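Long-range contacts in 2-dehydropantoate 2-reductase (Porphyromonas gingivalis, PDB 2QYT), which probably catalyses the NADPH-dependent reduction of ketopantoate to pantoate in the pantothenate pathway: residues A[59-64]-A[151-156]; A[86-91]-A[114-119]; A[135-140]-A[193-198]; A[140-145]-A[157-162]. One frame throughout, in Å; residues are numbered along the deposited sequence.

Contact 1. Residues A[59-64]-A[151-156]; sequences RVVTPS and LITLEA
Val61 is gripped through both its backbone N and O by strand 151-154. Its N donates to Ile152 O at 2.9 Å, and its O accepts from Leu154 N. Arg59 O takes the N-H of Ile152 at 2.8 Å in a nearly straight bond of 176°. This ladder is parallel; the axes of strands 59-61 and 151-154 pass 4.7 Å apart, 18° from parallel. It joins two strands of the mixed sheet, whose strand 66-69 flanks 59-61 on its other side. Apolar packing runs along both faces. On the face of Arg59 and Val61, Leu151 CD1 lies 3.6 Å from Arg59 CG and 3.9 Å from Val61 CG1. The arginine is extended beside this methyl, and its NH2 end forms a salt bridge with Asp66. Val61 CG2 is 3.6 Å from Thr153 OG1, a hydroxyl hydrogen-bonded to Ser147. On the buried face, Val60 CG1 meets Leu154 CD1 at 4.0 Å. Val60 and Leu154 both rest on Tyr22 of helix 18-33. Beyond the strand, Pro63 CD packs 3.5 Å from Leu154 O.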
loop_
_atom_site.group_PDB
_atom_site.type_symbol
_atom_site.label_atom_id
_atom_site.label_comp_id
_atom_site.label_asym_id
_atom_site.label_seq_id
_atom_site.Cartn_x
_atom_site.Cartn_y
_atom_site.Cartn_z
ATOM N N ARG A 59 14.007 4.353 -14.022
ATOM C CA ARG A 59 13.164 4.895 -15.087
ATOM C C ARG A 59 11.653 4.686 -14.857
ATOM O O ARG A 59 11.220 3.591 -14.478
ATOM C CB ARG A 59 13.577 4.328 -16.452
ATOM C CG ARG A 59 12.842 5.018 -17.603
ATOM C CD ARG A 59 13.337 4.493 -18.930
ATOM N NE ARG A 59 12.627 5.061 -20.095
ATOM C CZ ARG A 59 12.800 4.645 -21.347
ATOM N NH1 ARG A 59 13.670 3.657 -21.607
ATOM N NH2 ARG A 59 12.108 5.226 -22.337
ATOM N N VAL A 60 10.861 5.741 -15.112
ATOM C CA VAL A 60 9.414 5.681 -14.963
ATOM C C VAL A 60 8.752 6.217 -16.246
ATOM O O VAL A 60 9.088 7.318 -16.721
ATOM C CB VAL A 60 8.919 6.482 -13.729
ATOM C CG1 VAL A 60 7.405 6.343 -13.597
ATOM C CG2 VAL A 60 9.576 5.987 -12.470
ATOM N N VAL A 61 7.891 5.389 -16.831
ATOM C CA VAL A 61 7.107 5.750 -18.014
ATOM C C VAL A 61 5.616 5.723 -17.689
ATOM O O VAL A 61 5.110 4.819 -17.039
ATOM C CB VAL A 61 7.473 4.920 -19.320
ATOM C CG1 VAL A 61 8.963 4.986 -19.637
ATOM C CG2 VAL A 61 7.028 3.426 -19.221
ATOM N N THR A 62 4.891 6.727 -18.183
ATOM C CA THR A 62 3.470 6.823 -17.929
ATOM C C THR A 62 2.892 7.256 -19.273
ATOM O O THR A 62 3.648 7.426 -20.247
ATOM C CB THR A 62 3.142 7.845 -16.764
ATOM O OG1 THR A 62 3.150 9.164 -17.281
ATOM C CG2 THR A 62 4.178 7.805 -15.586
ATOM N N PRO A 63 1.571 7.412 -19.365
ATOM C CA PRO A 63 1.106 7.937 -20.635
ATOM C C PRO A 63 1.748 9.279 -21.085
ATOM O O PRO A 63 1.928 9.507 -22.309
ATOM C CB PRO A 63 -0.432 8.068 -20.453
ATOM C CG PRO A 63 -0.804 7.118 -19.375
ATOM C CD PRO A 63 0.470 7.103 -18.429
ATOM N N SER A 64 2.032 10.163 -20.129
ATOM C CA SER A 64 2.463 11.521 -20.447
ATOM C C SER A 64 3.880 11.812 -20.021
ATOM O O SER A 64 4.406 12.857 -20.381
ATOM C CB SER A 64 1.515 12.558 -19.815
ATOM O OG SER A 64 1.651 12.577 -18.376
ATOM N N LEU A 151 12.801 -0.463 -14.514
ATOM C CA LEU A 151 11.726 0.282 -15.192
ATOM C C LEU A 151 10.391 0.101 -14.516
ATOM O O LEU A 151 9.942 -1.026 -14.315
ATOM C CB LEU A 151 11.622 -0.131 -16.678
ATOM C CG LEU A 151 10.510 0.558 -17.516
ATOM C CD1 LEU A 151 10.835 2.070 -17.755
ATOM C CD2 LEU A 151 10.174 -0.146 -18.864
ATOM N N ILE A 152 9.747 1.215 -14.201
ATOM C CA ILE A 152 8.371 1.236 -13.735
ATOM C C ILE A 152 7.488 1.796 -14.853
ATOM O O ILE A 152 7.819 2.824 -15.497
ATOM C CB ILE A 152 8.182 2.145 -12.463
ATOM C CG1 ILE A 152 9.233 1.804 -11.373
ATOM C CG2 ILE A 152 6.815 1.999 -11.878
ATOM C CD1 ILE A 152 9.317 0.270 -11.038
ATOM N N THR A 153 6.357 1.133 -15.064
ATOM C CA THR A 153 5.357 1.618 -15.986
ATOM C C THR A 153 4.056 1.886 -15.218
ATOM O O THR A 153 3.603 1.031 -14.438
ATOM C CB THR A 153 5.060 0.549 -17.057
ATOM O OG1 THR A 153 6.300 0.266 -17.734
ATOM C CG2 THR A 153 3.981 1.018 -18.059
ATOM N N LEU A 154 3.504 3.076 -15.414
ATOM C CA LEU A 154 2.150 3.390 -14.998
ATOM C C LEU A 154 1.229 3.340 -16.161
ATOM O O LEU A 154 1.477 3.929 -17.230
ATOM C CB LEU A 154 2.030 4.776 -14.376
ATOM C CG LEU A 154 2.445 4.994 -12.928
ATOM C CD1 LEU A 154 3.907 4.686 -12.764
ATOM C CD2 LEU A 154 2.122 6.465 -12.532
ATOM N N GLU A 155 0.105 2.681 -15.966
ATOM C CA GLU A 155 -0.775 2.611 -17.076
ATOM C C GLU A 155 -1.699 3.821 -17.066
ATOM O O GLU A 155 -2.403 4.070 -18.022
ATOM C CB GLU A 155 -1.495 1.264 -17.109
ATOM C CG GLU A 155 -2.383 1.018 -15.982
ATOM C CD GLU A 155 -3.130 -0.297 -16.157
ATOM O OE1 GLU A 155 -2.456 -1.369 -16.146
ATOM O OE2 GLU A 155 -4.370 -0.232 -16.293
ATOM N N ALA A 156 -1.672 4.581 -15.975
ATOM C CA ALA A 156 -2.413 5.843 -15.930
ATOM C C ALA A 156 -1.607 6.777 -15.045
ATOM O O ALA A 156 -0.957 6.324 -14.119
ATOM C CB ALA A 156 -3.811 5.656 -15.390
#

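Contact 2. Residues A[86-91]-A[114-119]; sequences YILFCT and LPLLNG. With SO4 (sulfate ion), chain E; EDO (1,2-ethanediol), chain G.
Leu88 pairs with Leu114 and Phe89 with Pro115 in parallel register; the end-to-end directions of 87-91 and 114-117 differ by 12°. Leu114 N donates to Ile87 O at 2.7 Å, and Phe89 N donates to Leu114 O at 2.8 Å. The second donor stands 39° out of the carbonyl plane. Leu116 N reaches Phe89 O in a longer bond of 3.1 Å. Among the side chains, Leu117 CD1 touches the Phe89 ring at its edge, 3.6 Å from CD2. The ring is swung toward this methyl because its CG is anti to the backbone N (chi1 -174°). Leu117 CD2 is 3.9 Å from Phe89 CE2. On the face of Leu88, Leu116 CD1 touches both Leu88 CG and Cys90 SG, at 3.9 and 3.8 Å. Thr91 OG1 donates to sulfate O3 at 3.2 Å and is also hydrogen-bonded to Asp93 N. The nearby ethanediol is hydrogen-bonded to Gly17 N and Gly20 N of a glycine-rich turn, consistent with a Rossmann-type dinucleotide site. Strand 86-89 lies between strands 9-14 and 111-115 in the parallel sheet. Helix 122-126 covers Phe89 and Pro115 through Met126. Phe161 of strand 158-164 packs on Leu114 and Leu116.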
loop_
_atom_site.group_PDB
_atom_site.type_symbol
_atom_site.label_atom_id
_atom_site.label_comp_id
_atom_site.label_asym_id
_atom_site.label_seq_id
_atom_site.Cartn_x
_atom_site.Cartn_y
_atom_site.Cartn_z
ATOM N N TYR A 86 11.757 8.165 7.664
ATOM C CA TYR A 86 10.563 7.497 7.105
ATOM C C TYR A 86 11.023 6.311 6.310
ATOM O O TYR A 86 11.952 6.414 5.539
ATOM C CB TYR A 86 9.742 8.442 6.218
ATOM C CG TYR A 86 9.376 9.745 6.927
ATOM C CD1 TYR A 86 10.087 10.947 6.675
ATOM C CD2 TYR A 86 8.331 9.780 7.864
ATOM C CE1 TYR A 86 9.730 12.157 7.344
ATOM C CE2 TYR A 86 7.986 11.001 8.556
ATOM C CZ TYR A 86 8.674 12.156 8.275
ATOM O OH TYR A 86 8.281 13.302 8.930
ATOM N N ILE A 87 10.422 5.170 6.603
ATOM C CA ILE A 87 10.519 4.023 5.755
ATOM C C ILE A 87 9.156 3.791 5.102
ATOM O O ILE A 87 8.133 3.587 5.783
ATOM C CB ILE A 87 10.926 2.759 6.528
ATOM C CG1 ILE A 87 12.304 2.954 7.170
ATOM C CG2 ILE A 87 10.871 1.501 5.590
ATOM C CD1 ILE A 87 12.643 1.897 8.266
ATOM N N LEU A 88 9.165 3.800 3.770
ATOM C CA LEU A 88 8.007 3.382 2.956
ATOM C C LEU A 88 8.211 1.897 2.650
ATOM O O LEU A 88 9.197 1.515 1.986
ATOM C CB LEU A 88 8.016 4.207 1.653
ATOM C CG LEU A 88 7.186 5.476 1.558
ATOM C CD1 LEU A 88 7.150 6.328 2.778
ATOM C CD2 LEU A 88 7.499 6.282 0.245
ATOM N N PHE A 89 7.339 1.072 3.208
ATOM C CA PHE A 89 7.505 -0.373 3.185
ATOM C C PHE A 89 6.607 -0.852 2.048
ATOM O O PHE A 89 5.401 -0.769 2.134
ATOM C CB PHE A 89 7.106 -0.959 4.561
ATOM C CG PHE A 89 7.371 -2.440 4.705
ATOM C CD1 PHE A 89 8.620 -2.899 5.129
ATOM C CD2 PHE A 89 6.366 -3.375 4.411
ATOM C CE1 PHE A 89 8.880 -4.266 5.271
ATOM C CE2 PHE A 89 6.609 -4.781 4.535
ATOM C CZ PHE A 89 7.873 -5.211 4.987
ATOM N N CYS A 90 7.224 -1.333 0.974
ATOM C CA CYS A 90 6.574 -1.579 -0.309
ATOM C C CYS A 90 6.934 -2.936 -0.899
ATOM O O CYS A 90 6.900 -3.122 -2.108
ATOM C CB CYS A 90 6.934 -0.454 -1.301
ATOM S SG CYS A 90 6.523 1.216 -0.667
ATOM N N THR A 91 7.272 -3.903 -0.065
ATOM C CA THR A 91 7.573 -5.228 -0.619
ATOM C C THR A 91 6.393 -6.171 -0.371
ATOM O O THR A 91 5.764 -6.115 0.671
ATOM C CB THR A 91 8.870 -5.836 -0.013
ATOM O OG1 THR A 91 9.037 -7.156 -0.546
ATOM C CG2 THR A 91 8.742 -5.983 1.459
ATOM N N LEU A 114 5.719 3.360 7.062
ATOM C CA LEU A 114 4.474 3.367 6.301
ATOM C C LEU A 114 4.365 2.130 5.396
ATOM O O LEU A 114 4.963 2.103 4.330
ATOM C CB LEU A 114 4.437 4.593 5.379
ATOM C CG LEU A 114 3.463 5.726 5.688
ATOM C CD1 LEU A 114 3.430 6.806 4.606
ATOM C CD2 LEU A 114 2.102 5.074 5.858
ATOM N N PRO A 115 3.563 1.132 5.798
ATOM C CA PRO A 115 3.303 0.057 4.863
ATOM C C PRO A 115 2.274 0.532 3.834
ATOM O O PRO A 115 1.192 1.034 4.201
ATOM C CB PRO A 115 2.708 -1.069 5.757
ATOM C CG PRO A 115 2.716 -0.540 7.176
ATOM C CD PRO A 115 2.819 0.946 7.064
ATOM N N LEU A 116 2.600 0.412 2.557
ATOM C CA LEU A 116 1.667 0.835 1.522
ATOM C C LEU A 116 0.965 -0.345 0.812
ATOM O O LEU A 116 0.217 -0.153 -0.153
ATOM C CB LEU A 116 2.349 1.814 0.548
ATOM C CG LEU A 116 2.999 3.051 1.226
ATOM C CD1 LEU A 116 3.873 3.813 0.249
ATOM C CD2 LEU A 116 1.929 3.976 1.927
ATOM N N LEU A 117 1.166 -1.541 1.342
ATOM C CA LEU A 117 0.684 -2.819 0.797
ATOM C C LEU A 117 -0.821 -3.005 1.031
ATOM O O LEU A 117 -1.389 -2.448 1.974
ATOM C CB LEU A 117 1.402 -4.008 1.498
ATOM C CG LEU A 117 2.919 -4.015 1.820
ATOM C CD1 LEU A 117 3.231 -2.854 2.738
ATOM C CD2 LEU A 117 3.401 -5.346 2.462
ATOM N N ASN A 118 -1.446 -3.832 0.189
ATOM C CA ASN A 118 -2.844 -4.193 0.370
ATOM C C ASN A 118 -2.981 -5.152 1.528
ATOM O O ASN A 118 -2.031 -5.844 1.889
ATOM C CB ASN A 118 -3.399 -4.778 -0.911
ATOM C CG ASN A 118 -3.750 -3.702 -1.933
ATOM O OD1 ASN A 118 -4.382 -2.676 -1.599
ATOM N ND2 ASN A 118 -3.368 -3.930 -3.180
ATOM N N GLY A 119 -4.144 -5.167 2.154
ATOM C CA GLY A 119 -4.373 -6.045 3.305
ATOM C C GLY A 119 -5.155 -5.260 4.325
ATOM O O GLY A 119 -5.121 -4.021 4.301
HETATM S S SO4 E . 8.551 -5.675 -4.694
HETATM O O1 SO4 E . 9.330 -5.791 -5.918
HETATM O O2 SO4 E . 7.126 -5.918 -4.969
HETATM O O3 SO4 E . 9.117 -6.624 -3.735
HETATM O O4 SO4 E . 8.668 -4.332 -4.138
HETATM C C1 EDO G . 5.482 -2.015 -4.598
HETATM O O1 EDO G . 6.873 -1.687 -4.589
HETATM C C2 EDO G . 5.126 -2.959 -5.748
HETATM O O2 EDO G . 3.825 -2.604 -6.198
#

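Contact 3. Residues A[135-140]-A[193-198]; sequences VWKGCV and DIDWYI
Tyr197 brings its CB within 4.3 Å of Cys139 SG. One face of its ring takes Trp196 CD1, 4.0 Å above the plane and offset toward the rim. Asp193 O lies at the ring edge, in plane. The ring also stacks with Tyr162. The carboxylate of Asp195 is met by Lys137 NZ in a salt bridge of 2.6 Å to OD1. The amine comes from the syn side, 28° out of the carboxylate plane. An extended chain beyond CG carries NZ across to Asp195; Glu124 of helix 122-126 forms a second salt bridge with it. Nearer the strand backbone, isoleucine side chains make the contacts. Ile194 CG1 lies 3.9 Å from Lys137 CB. Ile198 CD1 sits 3.2 Å from Gly138 O and 4.1 Å from Cys139 CB. The strand and helix axes approach to 8.1 Å at 41°. Helix 194-215, of the C-terminal ketopantoate reductase region, rests on strand 137-148 of the N-terminal, Rossmann-type region, so the contact joins the enzyme's two parts. Helix 122-126 lies beside Lys137, and strand 158-164 bonds to Cys139.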
loop_
_atom_site.group_PDB
_atom_site.type_symbol
_atom_site.label_atom_id
_atom_site.label_comp_id
_atom_site.label_asym_id
_atom_site.label_seq_id
_atom_site.Cartn_x
_atom_site.Cartn_y
_atom_site.Cartn_z
ATOM N N VAL A 135 4.843 2.749 13.711
ATOM C CA VAL A 135 4.210 2.231 12.500
ATOM C C VAL A 135 2.939 3.038 12.229
ATOM O O VAL A 135 2.058 3.071 13.054
ATOM C CB VAL A 135 3.934 0.688 12.608
ATOM C CG1 VAL A 135 3.155 0.164 11.380
ATOM C CG2 VAL A 135 5.248 -0.096 12.851
ATOM N N TRP A 136 2.887 3.727 11.091
ATOM C CA TRP A 136 1.672 4.390 10.651
ATOM C C TRP A 136 0.918 3.493 9.656
ATOM O O TRP A 136 1.392 2.440 9.319
ATOM C CB TRP A 136 2.016 5.728 10.007
ATOM C CG TRP A 136 2.576 6.791 10.964
ATOM C CD1 TRP A 136 2.524 6.804 12.353
ATOM C CD2 TRP A 136 3.190 8.017 10.578
ATOM N NE1 TRP A 136 3.076 7.962 12.824
ATOM C CE2 TRP A 136 3.514 8.712 11.761
ATOM C CE3 TRP A 136 3.526 8.584 9.333
ATOM C CZ2 TRP A 136 4.167 9.961 11.744
ATOM C CZ3 TRP A 136 4.175 9.821 9.318
ATOM C CH2 TRP A 136 4.491 10.487 10.517
ATOM N N LYS A 137 -0.272 3.900 9.236
ATOM C CA LYS A 137 -1.087 3.150 8.290
ATOM C C LYS A 137 -1.100 3.925 6.993
ATOM O O LYS A 137 -1.069 5.153 7.004
ATOM C CB LYS A 137 -2.518 3.046 8.801
ATOM C CG LYS A 137 -2.578 2.398 10.148
ATOM C CD LYS A 137 -3.960 1.979 10.538
ATOM C CE LYS A 137 -3.883 1.476 11.969
ATOM N NZ LYS A 137 -5.221 1.195 12.544
ATOM N N GLY A 138 -1.138 3.213 5.882
ATOM C CA GLY A 138 -1.204 3.873 4.588
ATOM C C GLY A 138 -1.855 2.996 3.546
ATOM O O GLY A 138 -1.956 1.783 3.729
ATOM N N CYS A 139 -2.365 3.623 2.480
ATOM C CA CYS A 139 -2.773 2.900 1.305
ATOM C C CYS A 139 -2.719 3.796 0.073
ATOM O O CYS A 139 -2.888 5.018 0.161
ATOM C CB CYS A 139 -4.170 2.296 1.479
ATOM S SG CYS A 139 -5.498 3.515 1.445
ATOM N N VAL A 140 -2.470 3.186 -1.086
ATOM C CA VAL A 140 -2.283 3.929 -2.346
ATOM C C VAL A 140 -3.298 3.456 -3.372
ATOM O O VAL A 140 -3.771 2.330 -3.297
ATOM C CB VAL A 140 -0.815 3.834 -2.860
ATOM C CG1 VAL A 140 0.152 4.424 -1.841
ATOM C CG2 VAL A 140 -0.400 2.395 -3.193
ATOM N N ASP A 193 -9.208 9.854 10.035
ATOM C CA ASP A 193 -9.851 8.551 9.923
ATOM C C ASP A 193 -9.124 7.671 8.905
ATOM O O ASP A 193 -9.719 7.145 7.957
ATOM C CB ASP A 193 -11.363 8.685 9.620
ATOM C CG ASP A 193 -11.673 9.476 8.329
ATOM O OD1 ASP A 193 -10.887 10.378 7.928
ATOM O OD2 ASP A 193 -12.747 9.203 7.727
ATOM N N ILE A 194 -7.829 7.479 9.116
ATOM C CA ILE A 194 -7.069 6.670 8.178
ATOM C C ILE A 194 -7.576 5.219 8.097
ATOM O O ILE A 194 -7.471 4.617 7.038
ATOM C CB ILE A 194 -5.570 6.691 8.452
ATOM C CG1 ILE A 194 -4.810 5.908 7.373
ATOM C CG2 ILE A 194 -5.261 6.209 9.874
ATOM C CD1 ILE A 194 -4.729 6.615 6.047
ATOM N N ASP A 195 -8.108 4.686 9.209
ATOM C CA ASP A 195 -8.657 3.324 9.260
ATOM C C ASP A 195 -9.755 3.132 8.218
ATOM O O ASP A 195 -9.879 2.065 7.617
ATOM C CB ASP A 195 -9.224 3.006 10.648
ATOM C CG ASP A 195 -8.141 2.847 11.709
ATOM O OD1 ASP A 195 -6.964 2.661 11.357
ATOM O OD2 ASP A 195 -8.467 2.918 12.909
ATOM N N TRP A 196 -10.554 4.169 8.014
ATOM C CA TRP A 196 -11.647 4.118 7.049
ATOM C C TRP A 196 -11.141 3.933 5.619
ATOM O O TRP A 196 -11.652 3.093 4.905
ATOM C CB TRP A 196 -12.517 5.365 7.175
ATOM C CG TRP A 196 -13.364 5.643 5.996
ATOM C CD1 TRP A 196 -13.381 6.792 5.246
ATOM C CD2 TRP A 196 -14.326 4.762 5.407
ATOM N NE1 TRP A 196 -14.314 6.682 4.233
ATOM C CE2 TRP A 196 -14.910 5.449 4.313
ATOM C CE3 TRP A 196 -14.763 3.460 5.703
ATOM C CZ2 TRP A 196 -15.891 4.869 3.503
ATOM C CZ3 TRP A 196 -15.755 2.886 4.898
ATOM C CH2 TRP A 196 -16.300 3.590 3.814
ATOM N N TYR A 197 -10.135 4.713 5.217
ATOM C CA TYR A 197 -9.524 4.580 3.878
ATOM C C TYR A 197 -8.927 3.195 3.677
ATOM O O TYR A 197 -9.033 2.602 2.599
ATOM C CB TYR A 197 -8.477 5.681 3.610
ATOM C CG TYR A 197 -9.101 7.041 3.528
ATOM C CD1 TYR A 197 -9.422 7.616 2.290
ATOM C CD2 TYR A 197 -9.436 7.740 4.689
ATOM C CE1 TYR A 197 -10.057 8.887 2.218
ATOM C CE2 TYR A 197 -10.045 8.988 4.630
ATOM C CZ TYR A 197 -10.357 9.565 3.398
ATOM O OH TYR A 197 -10.987 10.807 3.366
ATOM N N ILE A 198 -8.322 2.678 4.731
ATOM C CA ILE A 198 -7.745 1.349 4.716
ATOM C C ILE A 198 -8.778 0.219 4.560
ATOM O O ILE A 198 -8.551 -0.707 3.766
ATOM C CB ILE A 198 -6.949 1.096 6.009
ATOM C CG1 ILE A 198 -5.826 2.124 6.154
ATOM C CG2 ILE A 198 -6.384 -0.341 6.052
ATOM C CD1 ILE A 198 -4.649 1.753 5.481
#

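Contact 4. Residues A[140-145]-A[157-162]; sequences VYISAR and DRELFY. With EDO (1,2-ethanediol), chain J.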
loop_
_atom_site.group_PDB
_atom_site.type_symbol
_atom_site.label_atom_id
_atom_site.label_comp_id
_atom_site.label_asym_id
_atom_site.label_seq_id
_atom_site.Cartn_x
_atom_site.Cartn_y
_atom_site.Cartn_z
ATOM N N VAL A 140 -2.470 3.186 -1.086
ATOM C CA VAL A 140 -2.283 3.929 -2.346
ATOM C C VAL A 140 -3.298 3.456 -3.372
ATOM O O VAL A 140 -3.771 2.330 -3.297
ATOM C CB VAL A 140 -0.815 3.834 -2.860
ATOM C CG1 VAL A 140 0.152 4.424 -1.841
ATOM C CG2 VAL A 140 -0.400 2.395 -3.193
ATOM N N TYR A 141 -3.722 4.348 -4.267
ATOM C CA TYR A 141 -4.481 3.971 -5.452
ATOM C C TYR A 141 -3.625 4.392 -6.634
ATOM O O TYR A 141 -3.401 5.577 -6.872
ATOM C CB TYR A 141 -5.832 4.682 -5.504
ATOM C CG TYR A 141 -6.823 4.218 -4.482
ATOM C CD1 TYR A 141 -7.784 3.290 -4.809
ATOM C CD2 TYR A 141 -6.770 4.673 -3.173
ATOM C CE1 TYR A 141 -8.740 2.853 -3.860
ATOM C CE2 TYR A 141 -7.698 4.230 -2.216
ATOM C CZ TYR A 141 -8.672 3.324 -2.561
ATOM O OH TYR A 141 -9.578 2.876 -1.613
ATOM N N ILE A 142 -3.105 3.406 -7.345
ATOM C CA ILE A 142 -2.117 3.656 -8.373
ATOM C C ILE A 142 -2.006 2.397 -9.203
ATOM O O ILE A 142 -2.060 1.286 -8.636
ATOM C CB ILE A 142 -0.718 4.079 -7.803
ATOM C CG1 ILE A 142 0.166 4.723 -8.906
ATOM C CG2 ILE A 142 -0.035 2.944 -6.950
ATOM C CD1 ILE A 142 1.689 5.043 -8.457
ATOM N N SER A 143 -1.891 2.567 -10.523
ATOM C CA SER A 143 -1.790 1.459 -11.461
ATOM C C SER A 143 -0.385 1.366 -12.023
ATOM O O SER A 143 -0.114 1.792 -13.142
ATOM C CB SER A 143 -2.769 1.688 -12.603
ATOM O OG SER A 143 -4.085 1.690 -12.077
ATOM N N ALA A 144 0.510 0.787 -11.246
ATOM C CA ALA A 144 1.942 0.843 -11.514
ATOM C C ALA A 144 2.548 -0.517 -11.326
ATOM O O ALA A 144 2.149 -1.266 -10.426
ATOM C CB ALA A 144 2.584 1.822 -10.594
ATOM N N ARG A 145 3.518 -0.831 -12.177
ATOM C CA ARG A 145 4.080 -2.173 -12.367
ATOM C C ARG A 145 5.593 -2.041 -12.535
ATOM O O ARG A 145 5.995 -1.193 -13.325
ATOM C CB ARG A 145 3.548 -2.641 -13.726
ATOM C CG ARG A 145 3.018 -4.023 -13.826
ATOM C CD ARG A 145 2.276 -4.186 -15.192
ATOM N NE ARG A 145 3.130 -4.001 -16.379
ATOM C CZ ARG A 145 2.858 -3.209 -17.416
ATOM N NH1 ARG A 145 1.732 -2.484 -17.466
ATOM N NH2 ARG A 145 3.722 -3.153 -18.418
ATOM N N ASP A 157 -1.659 8.071 -15.329
ATOM C CA ASP A 157 -0.975 9.049 -14.490
ATOM C C ASP A 157 -1.516 9.231 -13.062
ATOM O O ASP A 157 -0.730 9.484 -12.140
ATOM C CB ASP A 157 -0.941 10.400 -15.188
ATOM C CG ASP A 157 0.209 10.527 -16.098
ATOM O OD1 ASP A 157 1.371 10.477 -15.629
ATOM O OD2 ASP A 157 -0.047 10.641 -17.292
ATOM N N ARG A 158 -2.820 9.088 -12.897
ATOM C CA ARG A 158 -3.540 9.271 -11.628
ATOM C C ARG A 158 -2.956 8.417 -10.510
ATOM O O ARG A 158 -2.733 7.206 -10.729
ATOM C CB ARG A 158 -4.988 8.789 -11.766
ATOM C CG ARG A 158 -5.927 9.618 -12.594
ATOM C CD ARG A 158 -7.286 8.917 -12.757
ATOM N NE ARG A 158 -7.276 7.720 -13.611
ATOM C CZ ARG A 158 -7.157 7.724 -14.937
ATOM N NH1 ARG A 158 -7.016 8.859 -15.602
ATOM N NH2 ARG A 158 -7.165 6.577 -15.605
ATOM N N GLU A 159 -2.786 9.011 -9.328
ATOM C CA GLU A 159 -2.456 8.292 -8.097
ATOM C C GLU A 159 -2.957 9.029 -6.845
ATOM O O GLU A 159 -3.139 10.251 -6.858
ATOM C CB GLU A 159 -0.982 7.894 -8.020
ATOM C CG GLU A 159 0.072 9.015 -7.857
ATOM C CD GLU A 159 -0.005 9.815 -6.544
ATOM O OE1 GLU A 159 0.305 11.016 -6.614
ATOM O OE2 GLU A 159 -0.375 9.290 -5.465
ATOM N N LEU A 160 -3.203 8.263 -5.782
ATOM C CA LEU A 160 -3.647 8.766 -4.481
ATOM C C LEU A 160 -2.825 8.030 -3.443
ATOM O O LEU A 160 -2.621 6.854 -3.600
ATOM C CB LEU A 160 -5.143 8.490 -4.287
ATOM C CG LEU A 160 -6.051 9.257 -5.254
ATOM C CD1 LEU A 160 -7.504 8.719 -5.232
ATOM C CD2 LEU A 160 -5.990 10.777 -4.932
ATOM N N PHE A 161 -2.346 8.753 -2.411
ATOM C CA PHE A 161 -1.484 8.254 -1.368
ATOM C C PHE A 161 -2.167 8.808 -0.122
ATOM O O PHE A 161 -2.257 10.039 0.072
ATOM C CB PHE A 161 -0.075 8.844 -1.567
ATOM C CG PHE A 161 1.000 8.354 -0.599
ATOM C CD1 PHE A 161 2.111 7.626 -1.076
ATOM C CD2 PHE A 161 0.972 8.702 0.748
ATOM C CE1 PHE A 161 3.137 7.222 -0.206
ATOM C CE2 PHE A 161 1.990 8.278 1.627
ATOM C CZ PHE A 161 3.074 7.548 1.145
ATOM N N TYR A 162 -2.686 7.896 0.703
ATOM C CA TYR A 162 -3.246 8.243 2.018
ATOM C C TYR A 162 -2.411 7.681 3.136
ATOM O O TYR A 162 -1.909 6.578 3.032
ATOM C CB TYR A 162 -4.655 7.675 2.164
ATOM C CG TYR A 162 -5.621 8.215 1.177
ATOM C CD1 TYR A 162 -6.293 9.410 1.423
ATOM C CD2 TYR A 162 -5.891 7.523 -0.004
ATOM C CE1 TYR A 162 -7.225 9.915 0.492
ATOM C CE2 TYR A 162 -6.828 8.018 -0.928
ATOM C CZ TYR A 162 -7.477 9.209 -0.667
ATOM O OH TYR A 162 -8.372 9.702 -1.562
HETATM C C1 EDO J . -0.668 12.397 -10.667
HETATM O O1 EDO J . 0.493 11.660 -11.012
HETATM C C2 EDO J . -0.823 12.485 -9.167
HETATM O O2 EDO J . -2.017 11.745 -8.888
HETATM O O HOH W 1 -1.955 5.092 -11.956
#
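An antiparallel strand pair of the mixed sheet brings Tyr141 opposite Leu160 as a hydrogen-bonded pair. Tyr141 N donates to Leu160 O at 2.8 Å, and Leu160 N returns a 2.9 Å bond to Tyr141 O. The returning bond lies in the carbonyl plane. On the face of Tyr141, its CB meets Leu160 CB at 4.1 Å. Its ring atom CD2 comes to the edge of the Tyr162 ring, near that ring's plane and 4.0 Å from CE2. On the opposite face, Val140 CG1 approaches Phe161 CD1 at 3.8 Å. Ile142 CG1 lies 3.5 Å from Glu159 CB, the two side chains running side by side. The glutamate then bends at chi2 (64°), and OE2 bonds to Tyr23 OH. Toward Ser143 the strands part, and a water accepts from Ser143 N and donates to Arg158 O. An ethanediol O2 accepts from Glu159 N and donates to Glu159 O. Its O1 donates to Asp157 O, so the diol bridges these backbones on the edge facing away from 140-145. Helix 18-33 covers the Val140 face through Val19 and Tyr23. Helix 194-215 lies by the other face, where Lys201 makes a cation-pi contact with Tyr141. Strand 188-189 pairs with 158-164 on its far side.

How the contacts relate
From the N terminus, 59-64 opens contact 1, which closes only at 151-156. Contact 2 is nested within that loop and closes between 86-91 and 114-119 in the parallel sheet. Segment 135-140 then opens contact 3, closed at 193-198 on the helical side of the molecule. Contact 4 is nested inside contact 3, and the two share Val140. Contact 1 crosses both contact 3 and contact 4, since their segments alternate along the chain. Contacts 1, 3 and 4 all reach the mixed sheet. Asp157 links contact 4 to Thr62 and Ser64 of contact 1. Phe161 and the backbone of Trp136 and Lys137 bring contacts 4 and 3 against contact 2, where the mixed sheet meets the parallel one.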